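Local coordinates for protein putative hydroxymethylglutaryl-CoA synthase (Streptococcus mutans, PDB 3SQZ) that probably makes 3-hydroxy-3-methylglutaryl-CoA, as a thiolase-fold hydroxymethylglutaryl-CoA synthase that binds coenzyme A, at residues V86-A90 against Y125-L130; L321-N326 against L362-L367. All coordinates share one frame; numbering follows the deposited sequence.

Contact 1 of 2, residues V86-A90 against Y125-L130; sequences VTLAA and YVHSLL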
# COMPACT_ATOMS: atom_id res chain seq x y z
N VAL A 86 -5.08 -2.32 -11.91
CA VAL A 86 -4.28 -3.20 -12.75
C VAL A 86 -3.03 -2.51 -13.28
O VAL A 86 -1.93 -3.07 -13.23
CB VAL A 86 -5.12 -3.74 -13.93
CG1 VAL A 86 -4.25 -4.40 -14.98
CG2 VAL A 86 -6.17 -4.70 -13.42
N THR A 87 -3.20 -1.31 -13.82
CA THR A 87 -2.06 -0.62 -14.41
C THR A 87 -1.05 -0.19 -13.36
O THR A 87 0.15 -0.29 -13.59
CB THR A 87 -2.50 0.56 -15.28
OG1 THR A 87 -3.25 1.47 -14.48
CG2 THR A 87 -3.38 0.07 -16.42
N LEU A 88 -1.53 0.28 -12.21
CA LEU A 88 -0.61 0.63 -11.13
C LEU A 88 0.13 -0.62 -10.64
O LEU A 88 1.34 -0.57 -10.41
CB LEU A 88 -1.35 1.31 -9.98
CG LEU A 88 -1.91 2.70 -10.31
CD1 LEU A 88 -2.82 3.16 -9.18
CD2 LEU A 88 -0.80 3.72 -10.58
N ALA A 89 -0.59 -1.73 -10.50
CA ALA A 89 0.03 -2.98 -10.04
C ALA A 89 1.11 -3.43 -11.03
O ALA A 89 2.23 -3.76 -10.64
CB ALA A 89 -1.02 -4.06 -9.84
N ALA A 90 0.78 -3.43 -12.32
CA ALA A 90 1.74 -3.84 -13.33
C ALA A 90 2.94 -2.90 -13.35
O ALA A 90 4.08 -3.35 -13.51
CB ALA A 90 1.08 -3.92 -14.70
N TYR A 125 -4.42 -10.06 -15.22
CA TYR A 125 -3.90 -9.04 -16.12
C TYR A 125 -2.45 -8.71 -15.83
O TYR A 125 -1.67 -8.47 -16.75
CB TYR A 125 -4.73 -7.75 -16.02
CG TYR A 125 -6.15 -7.88 -16.49
CD1 TYR A 125 -6.43 -8.01 -17.85
CD2 TYR A 125 -7.20 -7.85 -15.60
CE1 TYR A 125 -7.74 -8.11 -18.29
CE2 TYR A 125 -8.50 -7.94 -16.03
CZ TYR A 125 -8.77 -8.07 -17.38
OH TYR A 125 -10.07 -8.16 -17.79
N VAL A 126 -2.09 -8.66 -14.56
CA VAL A 126 -0.71 -8.36 -14.20
C VAL A 126 0.21 -9.47 -14.71
O VAL A 126 1.27 -9.20 -15.29
CB VAL A 126 -0.55 -8.14 -12.69
CG1 VAL A 126 0.90 -7.83 -12.34
CG2 VAL A 126 -1.46 -7.00 -12.22
N HIS A 127 -0.20 -10.71 -14.51
CA HIS A 127 0.53 -11.86 -15.01
C HIS A 127 0.80 -11.73 -16.52
O HIS A 127 1.92 -11.95 -16.98
CB HIS A 127 -0.26 -13.14 -14.71
CG HIS A 127 0.39 -14.38 -15.24
ND1 HIS A 127 0.20 -14.81 -16.54
CD2 HIS A 127 1.23 -15.26 -14.66
CE1 HIS A 127 0.91 -15.90 -16.74
NE2 HIS A 127 1.55 -16.20 -15.62
N SER A 128 -0.22 -11.35 -17.27
CA SER A 128 -0.13 -11.21 -18.71
C SER A 128 0.75 -10.02 -19.13
O SER A 128 1.63 -10.14 -19.97
CB SER A 128 -1.55 -11.00 -19.25
OG SER A 128 -1.56 -10.84 -20.65
N LEU A 129 0.47 -8.86 -18.55
CA LEU A 129 1.18 -7.64 -18.92
C LEU A 129 2.67 -7.75 -18.66
O LEU A 129 3.48 -7.16 -19.38
CB LEU A 129 0.60 -6.43 -18.19
CG LEU A 129 -0.78 -5.96 -18.64
CD1 LEU A 129 -1.39 -5.01 -17.63
CD2 LEU A 129 -0.75 -5.33 -20.04
N LEU A 130 3.05 -8.49 -17.61
CA LEU A 130 4.45 -8.64 -17.24
C LEU A 130 5.15 -9.79 -17.94
O LEU A 130 6.35 -9.94 -17.82
CB LEU A 130 4.58 -8.83 -15.73
CG LEU A 130 4.22 -7.63 -14.86
CD1 LEU A 130 4.07 -8.08 -13.41
CD2 LEU A 130 5.25 -6.54 -15.02
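Val86 reaches the ring of Tyr125 with its CG2 methyl, which comes in obliquely and stops 4.0 Å from Tyr125 CD2. Lys120 makes a cation-pi contact with the same ring, and Tyr419 meets it in an edge-to-face arrangement, so one aromatic group collects a methyl, a charge and a second ring. The other methyl of Val86 does the closer packing. With CG1 anti to the backbone N (chi1 167°), it presses against Tyr125 CB at 3.5 Å and also lies 3.9 Å from Leu129 CD1, fitting between two residues one turn apart on the partner helix. The side chains of Val86 and Leu129 meet at about a right angle.

A turn further along the first helix, Ala90 continues the seam. Its CB is 4.0 Å from the same Leu129 CD1, which is thus shared by Val86 and Ala90. Val126 fills the other flank: its CG2 packs on Ala89 CB at 3.8 Å, while CG1 faces the CA of Ala90. Here the backbones approach most nearly, with the CA atoms of Ala90 and Val126 5.2 Å apart. Between side chains the contact is apolar; Leu130 CD2 meets a backbone oxygen, that of Ala90, and most of the touching residues are buried.

The short helical segments cross at -50° with axes 9.3 Å apart, consistent with ridges-into-grooves packing of residues four apart, such as Val86 and Ala90 against Tyr125 and Leu129. Segments 86-90 and 125-130 both touch strand 166-175 of the large mixed sheet, through Ala89 on Ser172 and Leu130 on Leu168. The C-terminal strands complete the surroundings: Phe407 of strand 407-413 touches Ala90 and Leu129, and Tyr419 of strand 416-421 touches Val86.

Contact 2 of 2, residues L321-N326 against L362-L367; sequences LSLLEN and LQTNRL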
# COMPACT_ATOMS: atom_id res chain seq x y z
N LEU A 321 8.84 0.94 2.86
CA LEU A 321 9.75 1.42 1.84
C LEU A 321 10.32 2.80 2.20
O LEU A 321 11.53 3.04 2.09
CB LEU A 321 9.02 1.47 0.50
CG LEU A 321 9.86 1.86 -0.71
CD1 LEU A 321 11.01 0.89 -0.95
CD2 LEU A 321 8.94 1.96 -1.93
N SER A 322 9.45 3.69 2.66
CA SER A 322 9.86 5.02 3.09
C SER A 322 10.88 4.93 4.23
O SER A 322 11.89 5.63 4.24
CB SER A 322 8.61 5.78 3.52
OG SER A 322 8.88 7.16 3.74
N LEU A 323 10.60 4.06 5.20
CA LEU A 323 11.53 3.81 6.30
C LEU A 323 12.90 3.37 5.78
O LEU A 323 13.93 3.92 6.17
CB LEU A 323 10.96 2.73 7.21
CG LEU A 323 11.92 2.18 8.26
CD1 LEU A 323 12.30 3.25 9.30
CD2 LEU A 323 11.32 0.95 8.93
N LEU A 324 12.92 2.37 4.92
CA LEU A 324 14.19 1.81 4.49
C LEU A 324 15.01 2.80 3.67
O LEU A 324 16.24 2.80 3.74
CB LEU A 324 13.98 0.53 3.68
CG LEU A 324 13.29 -0.60 4.43
CD1 LEU A 324 13.35 -1.88 3.61
CD2 LEU A 324 13.89 -0.82 5.82
N GLU A 325 14.32 3.64 2.90
CA GLU A 325 14.97 4.61 2.04
C GLU A 325 15.34 5.92 2.74
O GLU A 325 16.10 6.72 2.21
CB GLU A 325 14.12 4.87 0.78
CG GLU A 325 14.15 3.67 -0.15
CD GLU A 325 13.32 3.79 -1.42
OE1 GLU A 325 12.49 4.72 -1.55
OE2 GLU A 325 13.51 2.93 -2.30
N ASN A 326 14.83 6.13 3.95
CA ASN A 326 15.03 7.40 4.64
C ASN A 326 15.61 7.34 6.04
O ASN A 326 16.11 8.34 6.54
CB ASN A 326 13.76 8.24 4.60
CG ASN A 326 13.39 8.64 3.20
OD1 ASN A 326 13.94 9.59 2.65
ND2 ASN A 326 12.50 7.88 2.58
N LEU A 362 17.28 -0.53 -3.15
CA LEU A 362 16.40 0.62 -2.95
C LEU A 362 16.66 1.71 -3.97
O LEU A 362 17.58 1.61 -4.78
CB LEU A 362 16.58 1.18 -1.53
CG LEU A 362 16.42 0.21 -0.36
CD1 LEU A 362 16.69 0.90 0.97
CD2 LEU A 362 15.03 -0.42 -0.38
N GLN A 363 15.84 2.75 -3.93
CA GLN A 363 16.05 3.94 -4.75
C GLN A 363 16.30 5.14 -3.86
O GLN A 363 15.78 5.20 -2.74
CB GLN A 363 14.86 4.19 -5.67
CG GLN A 363 14.65 3.09 -6.71
CD GLN A 363 13.46 3.33 -7.61
OE1 GLN A 363 12.82 4.37 -7.54
NE2 GLN A 363 13.15 2.35 -8.45
N THR A 364 17.08 6.09 -4.35
CA THR A 364 17.41 7.29 -3.58
C THR A 364 16.67 8.53 -4.02
O THR A 364 16.66 9.53 -3.30
CB THR A 364 18.92 7.60 -3.63
OG1 THR A 364 19.32 7.68 -5.01
CG2 THR A 364 19.71 6.53 -2.91
N ASN A 365 16.06 8.50 -5.20
CA ASN A 365 15.43 9.71 -5.76
C ASN A 365 13.91 9.61 -5.83
O ASN A 365 13.29 10.27 -6.67
CB ASN A 365 16.01 10.04 -7.13
CG ASN A 365 15.70 8.99 -8.17
OD1 ASN A 365 15.34 7.85 -7.83
ND2 ASN A 365 15.85 9.35 -9.44
N ARG A 366 13.30 8.84 -4.94
CA ARG A 366 11.86 8.65 -5.04
C ARG A 366 11.07 9.94 -4.78
O ARG A 366 10.06 10.20 -5.43
CB ARG A 366 11.38 7.51 -4.14
CG ARG A 366 10.11 6.88 -4.64
CD ARG A 366 9.73 5.67 -3.81
NE ARG A 366 10.73 4.61 -3.79
CZ ARG A 366 10.81 3.61 -4.67
NH1 ARG A 366 9.98 3.55 -5.71
NH2 ARG A 366 11.73 2.67 -4.52
N LEU A 367 11.53 10.75 -3.83
CA LEU A 367 10.88 12.03 -3.59
C LEU A 367 10.99 12.93 -4.81
O LEU A 367 10.05 13.65 -5.17
CB LEU A 367 11.47 12.71 -2.35
CG LEU A 367 11.17 12.06 -0.99
CD1 LEU A 367 11.97 12.73 0.13
CD2 LEU A 367 9.68 12.10 -0.70
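Glu325 and Arg366 form a two-pronged, side-on salt bridge that joins the end of helix 315-326 to the start of helix 366-371 in this thiolase-fold protein. Arg366 NE donates a hydrogen bond to Glu325 OE1 at 2.9 Å, and Arg366 NH2 donates one to Glu325 OE2, also at 2.9 Å. Both bonds are nearly straight, and both carboxylate oxygens use their syn lone pairs. The carboxylate and guanidinium planes are 9° apart, nearly coplanar, and the two prongs hold them so. Glu325 OE2 takes a second donor: the backbone N of Gln363, at 2.8 Å, comes from above the carboxylate plane. Tyr304 OH hydrogen-bonds to OE1, which gives each oxygen two grips and probably helps keep the carboxylate charged.

The next layer sets the guanidinium in place. Leu321 CD2 lies over one face, 3.7 Å from Arg366 CZ, and Gln363 OE1 sits over the opposite face while also accepting from Lys369 NZ; both are displaced toward the rim. Arg366 reaches the carboxylate by bending at chi3 (-59°), whereas Glu325 extends straight beyond CG. Phe44 of strand 37-45 touches both Arg366 and Leu321, placing the bridge beside a central strand of the mixed sheet, and Arg366 NH1 turns to a bound glycerol, probably from the crystallisation liquor.

Leu362 closes the apolar side of the contact. Its CB and CG line the aliphatic part of Glu325, while CD1 packs on Leu324 CB at 3.9 Å and lies over the Leu324 carbonyl. Where helix 315-326 ends, the Asn326 side chain folds back on its own turn, its ND2 donating in the carbonyl plane to a lone pair of Ser322 O, 2.9 Å away.

In the fold
From the N terminus, the chain runs through central strand 37-45 of the mixed sheet and, after two short helices and two short strands, reaches helix 85-94. Contact 1 closes a 34-residue loop, through helix 99-104 and strand 105-111, when helix 122-129 returns to it. The chain then passes through most of the remaining sheet strands before contact 2 opens at helix 315-326. Its 35-residue loop contains strands 335-342 and 346-354 and ends at the segment 362-367, leading into helix 366-371. The two loops follow in series, neither nesting nor crossing, nearest atoms about 11 Å apart. Contact 1 ties together helices by strand 166-175; contact 2 ties the end of helix 315-326 to that segment, beside strand 37-45.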